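Local coordinates for protein (CD58) (Homo sapiens, PDB 1CCZ) that acts as the cell-surface adhesion glycoprotein LFA-3, whose outermost immunoglobulin-like domain binds CD2 and so probably helps lymphocytes adhere to other cells, at residues A[2-7]-A[87-92]; A[24-29]-A[75-80]; A[122-127]-A[139-144]. All blocks are in the same frame, centred on the assembly; numbering follows the deposited sequence.

Contact 1 of 3, residues A[2-7]-A[87-92]; sequences SQQIYG and KFFLYV
Tyr6 and Tyr91 share one torsion: each CG sits beside the backbone N and anti to the carbonyl carbon (chi1 near -60° in both). The two phenol rings therefore leave neighbouring strands in the same direction and run side by side. The strands are the first and last of the N-terminal V-set-like immunoglobulin domain, by topology A (or A') and G. They pair in parallel, as this fold expects, and 2-7 is an outermost strand of its sheet. The tyrosine rings are almost parallel, with planes 18° apart. They are offset, with little ring over ring, and the touch is Tyr6 CE1 on Tyr91 CD2 at 3.4 Å. Gln4 lies on the same face of the sheet. Its chain bends at chi2, and its NE2 donates to Tyr6 OH at 3.1 Å. The same NE2 lies obliquely near Tyr91 CE2.

The other face is largely apolar; Gln3 lies beside Phe88 there, its CB against Phe88 CD2. Ile5 CG1 meets the edge of the Phe88 ring at CD2, 4.0 Å away, and Ile5 CG2 rests on Leu90 CD1. Val13 and Phe15 of strand 13-15, which by the fold belongs to the other sheet, close over Ile5 and Leu90. Phe15 and Phe1 also meet the Phe88 ring.

The backbone ladder alternates in the parallel manner. Phe89 N donates to Gln3 O, and Ile5 N returns a bond to Phe89 O at 2.8 Å. Tyr91 N then donates to Ile5 O. The last rung between 2-7 and 87-92 is almost perfectly straight: Gly7 N to Tyr91 O, 2.8 Å, with 179° at the hydrogen.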
loop_
_atom_site.group_PDB
_atom_site.type_symbol
_atom_site.label_atom_id
_atom_site.label_comp_id
_atom_site.label_asym_id
_atom_site.label_seq_id
_atom_site.Cartn_x
_atom_site.Cartn_y
_atom_site.Cartn_z
ATOM N N SER A 2 3.952 14.677 -9.944
ATOM C CA SER A 2 4.283 13.861 -8.769
ATOM C C SER A 2 3.075 12.962 -8.480
ATOM O O SER A 2 1.930 13.393 -8.619
ATOM C CB SER A 2 4.567 14.753 -7.559
ATOM O OG SER A 2 5.550 14.180 -6.722
ATOM N N GLN A 3 3.310 11.720 -8.088
ATOM C CA GLN A 3 2.192 10.832 -7.824
ATOM C C GLN A 3 2.550 9.835 -6.756
ATOM O O GLN A 3 3.680 9.336 -6.718
ATOM C CB GLN A 3 1.804 10.090 -9.086
ATOM C CG GLN A 3 0.465 10.469 -9.626
ATOM C CD GLN A 3 -0.433 9.262 -9.808
ATOM O OE1 GLN A 3 -1.351 9.043 -9.023
ATOM N NE2 GLN A 3 -0.169 8.466 -10.848
ATOM N N GLN A 4 1.585 9.559 -5.881
ATOM C CA GLN A 4 1.776 8.605 -4.798
ATOM C C GLN A 4 1.175 7.294 -5.267
ATOM O O GLN A 4 0.011 7.258 -5.676
ATOM C CB GLN A 4 1.061 9.088 -3.544
ATOM C CG GLN A 4 1.568 10.418 -3.044
ATOM C CD GLN A 4 2.751 10.259 -2.114
ATOM O OE1 GLN A 4 3.868 10.707 -2.415
ATOM N NE2 GLN A 4 2.516 9.618 -0.969
ATOM N N ILE A 5 1.968 6.226 -5.232
ATOM C CA ILE A 5 1.483 4.922 -5.682
ATOM C C ILE A 5 1.687 3.897 -4.573
ATOM O O ILE A 5 2.739 3.844 -3.938
ATOM C CB ILE A 5 2.222 4.453 -6.988
ATOM C CG1 ILE A 5 2.134 5.541 -8.065
ATOM C CG2 ILE A 5 1.589 3.177 -7.521
ATOM C CD1 ILE A 5 0.799 5.597 -8.771
ATOM N N TYR A 6 0.664 3.084 -4.348
ATOM C CA TYR A 6 0.709 2.074 -3.308
ATOM C C TYR A 6 0.617 0.678 -3.891
ATOM O O TYR A 6 -0.386 0.319 -4.494
ATOM C CB TYR A 6 -0.433 2.332 -2.320
ATOM C CG TYR A 6 -0.349 3.721 -1.733
ATOM C CD1 TYR A 6 0.560 4.006 -0.711
ATOM C CD2 TYR A 6 -1.109 4.772 -2.258
ATOM C CE1 TYR A 6 0.726 5.295 -0.230
ATOM C CE2 TYR A 6 -0.953 6.075 -1.782
ATOM C CZ TYR A 6 -0.027 6.334 -0.770
ATOM O OH TYR A 6 0.180 7.632 -0.320
ATOM N N GLY A 7 1.675 -0.105 -3.723
ATOM C CA GLY A 7 1.661 -1.450 -4.259
ATOM C C GLY A 7 1.763 -2.487 -3.167
ATOM O O GLY A 7 2.086 -2.166 -2.026
ATOM N N LYS A 87 7.431 12.345 -11.694
ATOM C CA LYS A 87 7.891 11.710 -10.465
ATOM C C LYS A 87 6.787 10.870 -9.865
ATOM O O LYS A 87 5.626 11.272 -9.860
ATOM C CB LYS A 87 8.330 12.766 -9.454
ATOM C CG LYS A 87 9.777 13.209 -9.605
ATOM C CD LYS A 87 9.906 14.734 -9.569
ATOM C CE LYS A 87 9.998 15.271 -8.132
ATOM N NZ LYS A 87 8.667 15.665 -7.517
ATOM N N PHE A 88 7.160 9.689 -9.379
ATOM C CA PHE A 88 6.209 8.773 -8.763
ATOM C C PHE A 88 6.857 8.224 -7.513
ATOM O O PHE A 88 7.981 7.720 -7.593
ATOM C CB PHE A 88 5.908 7.586 -9.683
ATOM C CG PHE A 88 5.152 7.948 -10.921
ATOM C CD1 PHE A 88 5.808 8.499 -12.021
ATOM C CD2 PHE A 88 3.783 7.727 -11.001
ATOM C CE1 PHE A 88 5.107 8.822 -13.184
ATOM C CE2 PHE A 88 3.066 8.043 -12.162
ATOM C CZ PHE A 88 3.730 8.592 -13.256
ATOM N N PHE A 89 6.206 8.347 -6.353
ATOM C CA PHE A 89 6.791 7.730 -5.166
ATOM C C PHE A 89 5.947 6.498 -4.873
ATOM O O PHE A 89 4.733 6.565 -4.654
ATOM C CB PHE A 89 6.918 8.677 -3.943
ATOM C CG PHE A 89 7.160 10.127 -4.348
ATOM C CD1 PHE A 89 6.237 10.790 -5.140
ATOM C CD2 PHE A 89 8.360 10.774 -4.065
ATOM C CE1 PHE A 89 6.511 12.043 -5.650
ATOM C CE2 PHE A 89 8.636 12.025 -4.570
ATOM C CZ PHE A 89 7.714 12.659 -5.367
ATOM N N LEU A 90 6.618 5.361 -4.963
ATOM C CA LEU A 90 6.001 4.073 -4.768
ATOM C C LEU A 90 6.260 3.545 -3.366
ATOM O O LEU A 90 7.401 3.527 -2.898
ATOM C CB LEU A 90 6.560 3.082 -5.801
ATOM C CG LEU A 90 6.260 1.593 -5.576
ATOM C CD1 LEU A 90 4.788 1.337 -5.866
ATOM C CD2 LEU A 90 7.154 0.720 -6.463
ATOM N N TYR A 91 5.186 3.136 -2.696
ATOM C CA TYR A 91 5.300 2.532 -1.375
ATOM C C TYR A 91 4.871 1.086 -1.586
ATOM O O TYR A 91 3.910 0.820 -2.317
ATOM C CB TYR A 91 4.376 3.230 -0.384
ATOM C CG TYR A 91 4.687 4.691 -0.247
ATOM C CD1 TYR A 91 5.728 5.120 0.577
ATOM C CD2 TYR A 91 3.997 5.648 -1.002
ATOM C CE1 TYR A 91 6.093 6.473 0.645
ATOM C CE2 TYR A 91 4.350 7.011 -0.948
ATOM C CZ TYR A 91 5.407 7.417 -0.121
ATOM O OH TYR A 91 5.812 8.747 -0.083
ATOM N N VAL A 92 5.604 0.152 -0.987
ATOM C CA VAL A 92 5.291 -1.273 -1.110
ATOM C C VAL A 92 4.815 -1.776 0.254
ATOM O O VAL A 92 5.575 -1.812 1.231
ATOM C CB VAL A 92 6.517 -2.076 -1.554
ATOM C CG1 VAL A 92 6.177 -3.552 -1.592
ATOM C CG2 VAL A 92 6.988 -1.579 -2.933
#

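Contact 2 of 3, residues A[24-29]-A[75-80]; sequences KEVLWK and YEMESP
Met77 lies over one face of the Trp28 indole, where strands 26-29 and 75-78 run antiparallel in the V-set-like immunoglobulin domain. By topology they are strands C and F, and Trp28 is the tryptophan usual on strand C. The packing comes first. Met77 CB forms a CH-pi contact, 3.4 Å from the centroid of the six-membered ring and nearly on its normal. Met77 CG is anti to the backbone N (chi1 -171°), which carries it along the same face to Trp28 CE2. The sulfur then turns off obliquely, giving a Met-aromatic contact at a longer 5.2 Å from Met77 SD to the centroid of the Trp28 six-membered ring. Val26 CG2 meets Met77 CG from across, the two side chains nearly perpendicular. Leu62 of strand 62-64 also packs on the indole, and Trp28 NE1 donates to Gly60 O.

The backbone bonds form two reciprocal pairs. Leu27 and Glu78 each donate N-H to the other's carbonyl O, as do Lys29 and Glu76. Trp28 and Met77 form the non-hydrogen-bonded pair between them. Ser79 OG also donates to Glu25 O at 2.6 Å, nearly in line with that carbonyl.

Charged groups lie on the other face. Lys29 is extended beyond CG and crosses to Glu78, making a salt bridge whose hydrogen bond is weak. Glu78 CG packs alongside Leu27 CB. Glu76 bends back at chi2 (88°), bringing its OE1 to 3.3 Å from Lys29 CB. The salt bridge itself spans 3.3 Å from Lys29 NZ to Glu78 OE2.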
loop_
_atom_site.group_PDB
_atom_site.type_symbol
_atom_site.label_atom_id
_atom_site.label_comp_id
_atom_site.label_asym_id
_atom_site.label_seq_id
_atom_site.Cartn_x
_atom_site.Cartn_y
_atom_site.Cartn_z
ATOM N N LYS A 24 9.603 8.680 -28.519
ATOM C CA LYS A 24 10.524 7.942 -29.366
ATOM C C LYS A 24 11.413 7.172 -28.414
ATOM O O LYS A 24 11.728 6.011 -28.643
ATOM C CB LYS A 24 11.380 8.872 -30.225
ATOM C CG LYS A 24 10.946 8.933 -31.671
ATOM C CD LYS A 24 9.818 9.940 -31.823
ATOM C CE LYS A 24 8.911 9.617 -33.007
ATOM N NZ LYS A 24 9.662 9.116 -34.211
ATOM N N GLU A 25 11.824 7.836 -27.340
ATOM C CA GLU A 25 12.674 7.220 -26.341
ATOM C C GLU A 25 12.168 7.603 -24.958
ATOM O O GLU A 25 11.504 8.623 -24.795
ATOM C CB GLU A 25 14.118 7.678 -26.518
ATOM C CG GLU A 25 14.682 7.364 -27.891
ATOM C CD GLU A 25 16.089 7.894 -28.063
ATOM O OE1 GLU A 25 16.245 9.111 -28.330
ATOM O OE2 GLU A 25 17.046 7.100 -27.917
ATOM N N VAL A 26 12.463 6.765 -23.967
ATOM C CA VAL A 26 12.032 7.028 -22.600
ATOM C C VAL A 26 12.998 6.371 -21.647
ATOM O O VAL A 26 13.531 5.309 -21.934
ATOM C CB VAL A 26 10.581 6.502 -22.327
ATOM C CG1 VAL A 26 10.514 5.022 -22.478
ATOM C CG2 VAL A 26 10.168 6.850 -20.929
ATOM N N LEU A 27 13.251 7.018 -20.521
ATOM C CA LEU A 27 14.152 6.471 -19.518
ATOM C C LEU A 27 13.481 6.560 -18.129
ATOM O O LEU A 27 12.900 7.600 -17.773
ATOM C CB LEU A 27 15.466 7.257 -19.503
ATOM C CG LEU A 27 16.503 6.873 -18.447
ATOM C CD1 LEU A 27 16.948 5.435 -18.647
ATOM C CD2 LEU A 27 17.699 7.793 -18.552
ATOM N N TRP A 28 13.545 5.462 -17.370
ATOM C CA TRP A 28 12.975 5.415 -16.033
ATOM C C TRP A 28 14.099 5.201 -15.053
ATOM O O TRP A 28 14.980 4.337 -15.264
ATOM C CB TRP A 28 11.982 4.270 -15.900
ATOM C CG TRP A 28 10.643 4.623 -16.412
ATOM C CD1 TRP A 28 10.153 4.374 -17.662
ATOM C CD2 TRP A 28 9.584 5.268 -15.683
ATOM N NE1 TRP A 28 8.857 4.817 -17.756
ATOM C CE2 TRP A 28 8.481 5.370 -16.558
ATOM C CE3 TRP A 28 9.464 5.766 -14.377
ATOM C CZ2 TRP A 28 7.266 5.950 -16.172
ATOM C CZ3 TRP A 28 8.255 6.345 -13.993
ATOM C CH2 TRP A 28 7.173 6.430 -14.889
ATOM N N LYS A 29 14.077 6.002 -13.987
ATOM C CA LYS A 29 15.086 5.908 -12.948
ATOM C C LYS A 29 14.419 5.724 -11.594
ATOM O O LYS A 29 13.305 6.202 -11.375
ATOM C CB LYS A 29 15.942 7.172 -12.915
ATOM C CG LYS A 29 16.951 7.282 -14.044
ATOM C CD LYS A 29 17.563 8.674 -14.070
ATOM C CE LYS A 29 18.752 8.756 -15.027
ATOM N NZ LYS A 29 19.305 10.144 -15.108
ATOM N N TYR A 75 10.577 7.256 -8.277
ATOM C CA TYR A 75 10.929 6.893 -9.642
ATOM C C TYR A 75 10.637 8.109 -10.497
ATOM O O TYR A 75 9.659 8.834 -10.262
ATOM C CB TYR A 75 10.092 5.715 -10.140
ATOM C CG TYR A 75 10.400 4.398 -9.469
ATOM C CD1 TYR A 75 10.036 4.165 -8.130
ATOM C CD2 TYR A 75 11.045 3.372 -10.167
ATOM C CE1 TYR A 75 10.304 2.938 -7.505
ATOM C CE2 TYR A 75 11.318 2.145 -9.554
ATOM C CZ TYR A 75 10.940 1.940 -8.222
ATOM O OH TYR A 75 11.182 0.727 -7.627
ATOM N N GLU A 76 11.492 8.326 -11.492
ATOM C CA GLU A 76 11.339 9.463 -12.387
ATOM C C GLU A 76 11.425 9.015 -13.852
ATOM O O GLU A 76 12.249 8.174 -14.215
ATOM C CB GLU A 76 12.427 10.504 -12.078
ATOM C CG GLU A 76 12.703 10.696 -10.587
ATOM C CD GLU A 76 13.759 9.732 -10.034
ATOM O OE1 GLU A 76 14.635 9.297 -10.811
ATOM O OE2 GLU A 76 13.722 9.405 -8.818
ATOM N N MET A 77 10.553 9.572 -14.677
ATOM C CA MET A 77 10.523 9.263 -16.094
ATOM C C MET A 77 11.022 10.447 -16.888
ATOM O O MET A 77 10.640 11.578 -16.605
ATOM C CB MET A 77 9.093 8.978 -16.540
ATOM C CG MET A 77 8.985 8.431 -17.952
ATOM S SD MET A 77 7.903 9.417 -19.014
ATOM C CE MET A 77 9.032 10.755 -19.391
ATOM N N GLU A 78 11.881 10.213 -17.868
ATOM C CA GLU A 78 12.312 11.321 -18.702
ATOM C C GLU A 78 12.268 10.901 -20.143
ATOM O O GLU A 78 12.515 9.731 -20.469
ATOM C CB GLU A 78 13.708 11.805 -18.349
ATOM C CG GLU A 78 14.713 10.752 -18.114
ATOM C CD GLU A 78 16.074 11.361 -17.887
ATOM O OE1 GLU A 78 16.593 11.974 -18.838
ATOM O OE2 GLU A 78 16.627 11.246 -16.769
ATOM N N SER A 79 11.920 11.862 -20.994
ATOM C CA SER A 79 11.822 11.655 -22.433
ATOM C C SER A 79 12.310 12.956 -23.068
ATOM O O SER A 79 12.008 14.030 -22.558
ATOM C CB SER A 79 10.377 11.385 -22.818
ATOM O OG SER A 79 10.314 10.832 -24.117
ATOM N N PRO A 80 13.056 12.880 -24.194
ATOM C CA PRO A 80 13.576 14.088 -24.850
ATOM C C PRO A 80 12.600 15.223 -25.127
ATOM O O PRO A 80 12.927 16.381 -24.870
ATOM C CB PRO A 80 14.219 13.557 -26.127
ATOM C CG PRO A 80 14.571 12.143 -25.800
ATOM C CD PRO A 80 13.444 11.665 -24.928
#

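Contact 3 of 3, residues A[122-127]-A[139-144]; sequences LKLYQG and MSYQWT
Met139 reaches across to strand 122-126 with its terminal methyl. Its CE rests on Leu124 CB at 3.6 Å and on Leu122 CB at 3.8 Å. The chain is extended through chi1 and chi2 and bends only at chi3 (70°), which turns the methyl along the facing strand. Met139 SD lies 3.7 Å from Leu122 O. Leu122 and Met139 interleave, pointing opposite ways, and Leu122 CD1 comes up against Met139 CB. Two residues further along each strand, Leu124 CD2 touches Tyr141 CB at 3.6 Å, the two side chains crossing at about a right angle.

No direct hydrogen bond joins the segments. A water does so at the end of the interface. It donates to Gln126 OE1 at 2.6 Å, accepts from Thr144 N, and bonds Tyr141 OH at 2.9 Å, lying in the plane of that ring at its edge.

Further out, Gln126 NE2 donates to Asn145 O and Ala148 O, which probably sets the orientation of the amide whose OE1 takes the water's hydrogen. Leu131 packs against both Gln126 and Tyr141, and Cys112 of a disulfide lies against Leu122. The strand axes approach only to 8.7 Å and belong to different sheets. This is face-to-face packing of two sheets across the hydrophobic core of an immunoglobulin beta sandwich, here the C2-set domain.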
loop_
_atom_site.group_PDB
_atom_site.type_symbol
_atom_site.label_atom_id
_atom_site.label_comp_id
_atom_site.label_asym_id
_atom_site.label_seq_id
_atom_site.Cartn_x
_atom_site.Cartn_y
_atom_site.Cartn_z
ATOM N N LEU A 122 -5.750 0.397 13.251
ATOM C CA LEU A 122 -6.821 -0.447 13.766
ATOM C C LEU A 122 -7.974 0.516 14.068
ATOM O O LEU A 122 -7.754 1.606 14.624
ATOM C CB LEU A 122 -6.383 -1.150 15.052
ATOM C CG LEU A 122 -5.382 -2.298 14.870
ATOM C CD1 LEU A 122 -5.024 -2.872 16.237
ATOM C CD2 LEU A 122 -5.977 -3.381 13.955
ATOM N N LYS A 123 -9.190 0.137 13.686
ATOM C CA LYS A 123 -10.361 0.970 13.929
ATOM C C LYS A 123 -11.380 0.142 14.702
ATOM O O LYS A 123 -11.661 -0.997 14.328
ATOM C CB LYS A 123 -10.943 1.415 12.601
ATOM C CG LYS A 123 -9.958 2.195 11.779
ATOM C CD LYS A 123 -10.548 2.485 10.435
ATOM C CE LYS A 123 -10.679 3.975 10.219
ATOM N NZ LYS A 123 -9.596 4.525 9.325
ATOM N N LEU A 124 -11.919 0.697 15.787
ATOM C CA LEU A 124 -12.883 -0.035 16.602
ATOM C C LEU A 124 -14.289 0.550 16.529
ATOM O O LEU A 124 -14.472 1.773 16.563
ATOM C CB LEU A 124 -12.415 -0.065 18.051
ATOM C CG LEU A 124 -13.210 -0.933 19.023
ATOM C CD1 LEU A 124 -13.049 -2.398 18.691
ATOM C CD2 LEU A 124 -12.726 -0.650 20.434
ATOM N N TYR A 125 -15.274 -0.341 16.422
ATOM C CA TYR A 125 -16.689 0.036 16.358
ATOM C C TYR A 125 -17.526 -0.798 17.325
ATOM O O TYR A 125 -17.195 -1.941 17.614
ATOM C CB TYR A 125 -17.239 -0.182 14.951
ATOM C CG TYR A 125 -16.413 0.446 13.863
ATOM C CD1 TYR A 125 -15.253 -0.174 13.394
ATOM C CD2 TYR A 125 -16.806 1.649 13.272
ATOM C CE1 TYR A 125 -14.503 0.386 12.349
ATOM C CE2 TYR A 125 -16.068 2.223 12.232
ATOM C CZ TYR A 125 -14.922 1.581 11.775
ATOM O OH TYR A 125 -14.213 2.120 10.732
ATOM N N GLN A 126 -18.588 -0.211 17.857
ATOM C CA GLN A 126 -19.502 -0.951 18.729
ATOM C C GLN A 126 -20.842 -0.478 18.224
ATOM O O GLN A 126 -21.174 0.703 18.338
ATOM C CB GLN A 126 -19.356 -0.609 20.202
ATOM C CG GLN A 126 -20.454 -1.271 21.017
ATOM C CD GLN A 126 -20.165 -1.258 22.485
ATOM O OE1 GLN A 126 -19.706 -0.252 23.021
ATOM N NE2 GLN A 126 -20.426 -2.370 23.159
ATOM N N GLY A 127 -21.605 -1.393 17.641
ATOM C CA GLY A 127 -22.865 -0.993 17.065
ATOM C C GLY A 127 -22.482 -0.210 15.823
ATOM O O GLY A 127 -21.558 -0.592 15.092
ATOM N N MET A 139 -4.477 -2.263 20.052
ATOM C CA MET A 139 -5.277 -1.132 20.525
ATOM C C MET A 139 -6.215 -1.637 21.588
ATOM O O MET A 139 -6.876 -2.635 21.384
ATOM C CB MET A 139 -6.106 -0.577 19.373
ATOM C CG MET A 139 -7.082 0.536 19.764
ATOM S SD MET A 139 -7.836 1.305 18.284
ATOM C CE MET A 139 -8.875 -0.018 17.753
ATOM N N SER A 140 -6.280 -0.955 22.722
ATOM C CA SER A 140 -7.169 -1.383 23.793
ATOM C C SER A 140 -8.241 -0.345 24.043
ATOM O O SER A 140 -8.081 0.821 23.681
ATOM C CB SER A 140 -6.369 -1.633 25.054
ATOM O OG SER A 140 -5.530 -2.759 24.858
ATOM N N TYR A 141 -9.335 -0.761 24.664
ATOM C CA TYR A 141 -10.435 0.154 24.914
ATOM C C TYR A 141 -11.220 -0.306 26.128
ATOM O O TYR A 141 -11.561 -1.484 26.243
ATOM C CB TYR A 141 -11.340 0.213 23.674
ATOM C CG TYR A 141 -12.674 0.880 23.905
ATOM C CD1 TYR A 141 -12.837 2.263 23.738
ATOM C CD2 TYR A 141 -13.786 0.128 24.283
ATOM C CE1 TYR A 141 -14.081 2.870 23.945
ATOM C CE2 TYR A 141 -15.021 0.721 24.490
ATOM C CZ TYR A 141 -15.166 2.086 24.320
ATOM O OH TYR A 141 -16.416 2.641 24.515
ATOM N N GLN A 142 -11.484 0.622 27.042
ATOM C CA GLN A 142 -12.246 0.310 28.248
ATOM C C GLN A 142 -13.711 0.551 27.887
ATOM O O GLN A 142 -14.104 1.683 27.591
ATOM C CB GLN A 142 -11.800 1.221 29.385
ATOM C CG GLN A 142 -10.851 0.553 30.365
ATOM C CD GLN A 142 -11.264 0.812 31.806
ATOM O OE1 GLN A 142 -11.599 1.948 32.166
ATOM N NE2 GLN A 142 -11.254 -0.227 32.631
ATOM N N TRP A 143 -14.523 -0.506 27.882
ATOM C CA TRP A 143 -15.906 -0.312 27.479
ATOM C C TRP A 143 -16.827 0.258 28.554
ATOM O O TRP A 143 -16.594 0.111 29.759
ATOM C CB TRP A 143 -16.491 -1.612 26.884
ATOM C CG TRP A 143 -16.704 -2.746 27.855
ATOM C CD1 TRP A 143 -17.722 -2.869 28.772
ATOM C CD2 TRP A 143 -15.901 -3.930 27.988
ATOM N NE1 TRP A 143 -17.600 -4.051 29.464
ATOM C CE2 TRP A 143 -16.495 -4.726 29.010
ATOM C CE3 TRP A 143 -14.742 -4.398 27.348
ATOM C CZ2 TRP A 143 -15.968 -5.964 29.408
ATOM C CZ3 TRP A 143 -14.217 -5.631 27.739
ATOM C CH2 TRP A 143 -14.833 -6.401 28.764
ATOM N N THR A 144 -17.869 0.931 28.098
ATOM C CA THR A 144 -18.832 1.522 29.003
ATOM C C THR A 144 -20.091 0.667 28.987
ATOM O O THR A 144 -20.819 0.618 29.972
ATOM C CB THR A 144 -19.164 2.965 28.579
ATOM O OG1 THR A 144 -19.956 2.963 27.378
ATOM C CG2 THR A 144 -17.884 3.732 28.325
HETATM O O HOH W 1 -18.577 0.787 25.112
#

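Contacts 1 and 2 belong to one sheet of the N-terminal domain, with centres 16 Å apart. That sheet probably carries the CD2-binding surface. Strands 86-93 and 73-78 are neighbours there, and Phe88 O lies 2.7 Å from Tyr75 N, a probable hydrogen bond. Their side chains also meet: Phe88 CE1 is 3.6 Å from Trp28 CH2. Contact 2 is nested in the chain loop closed by contact 1. Contact 3 follows in series, in the C2-set domain. It joins two sheets, whereas the others pair strands within one. Its centre is 32 Å from that of contact 1 and 48 Å from that of contact 2. A glycan lies about 10 Å from the Tyr141 side chain.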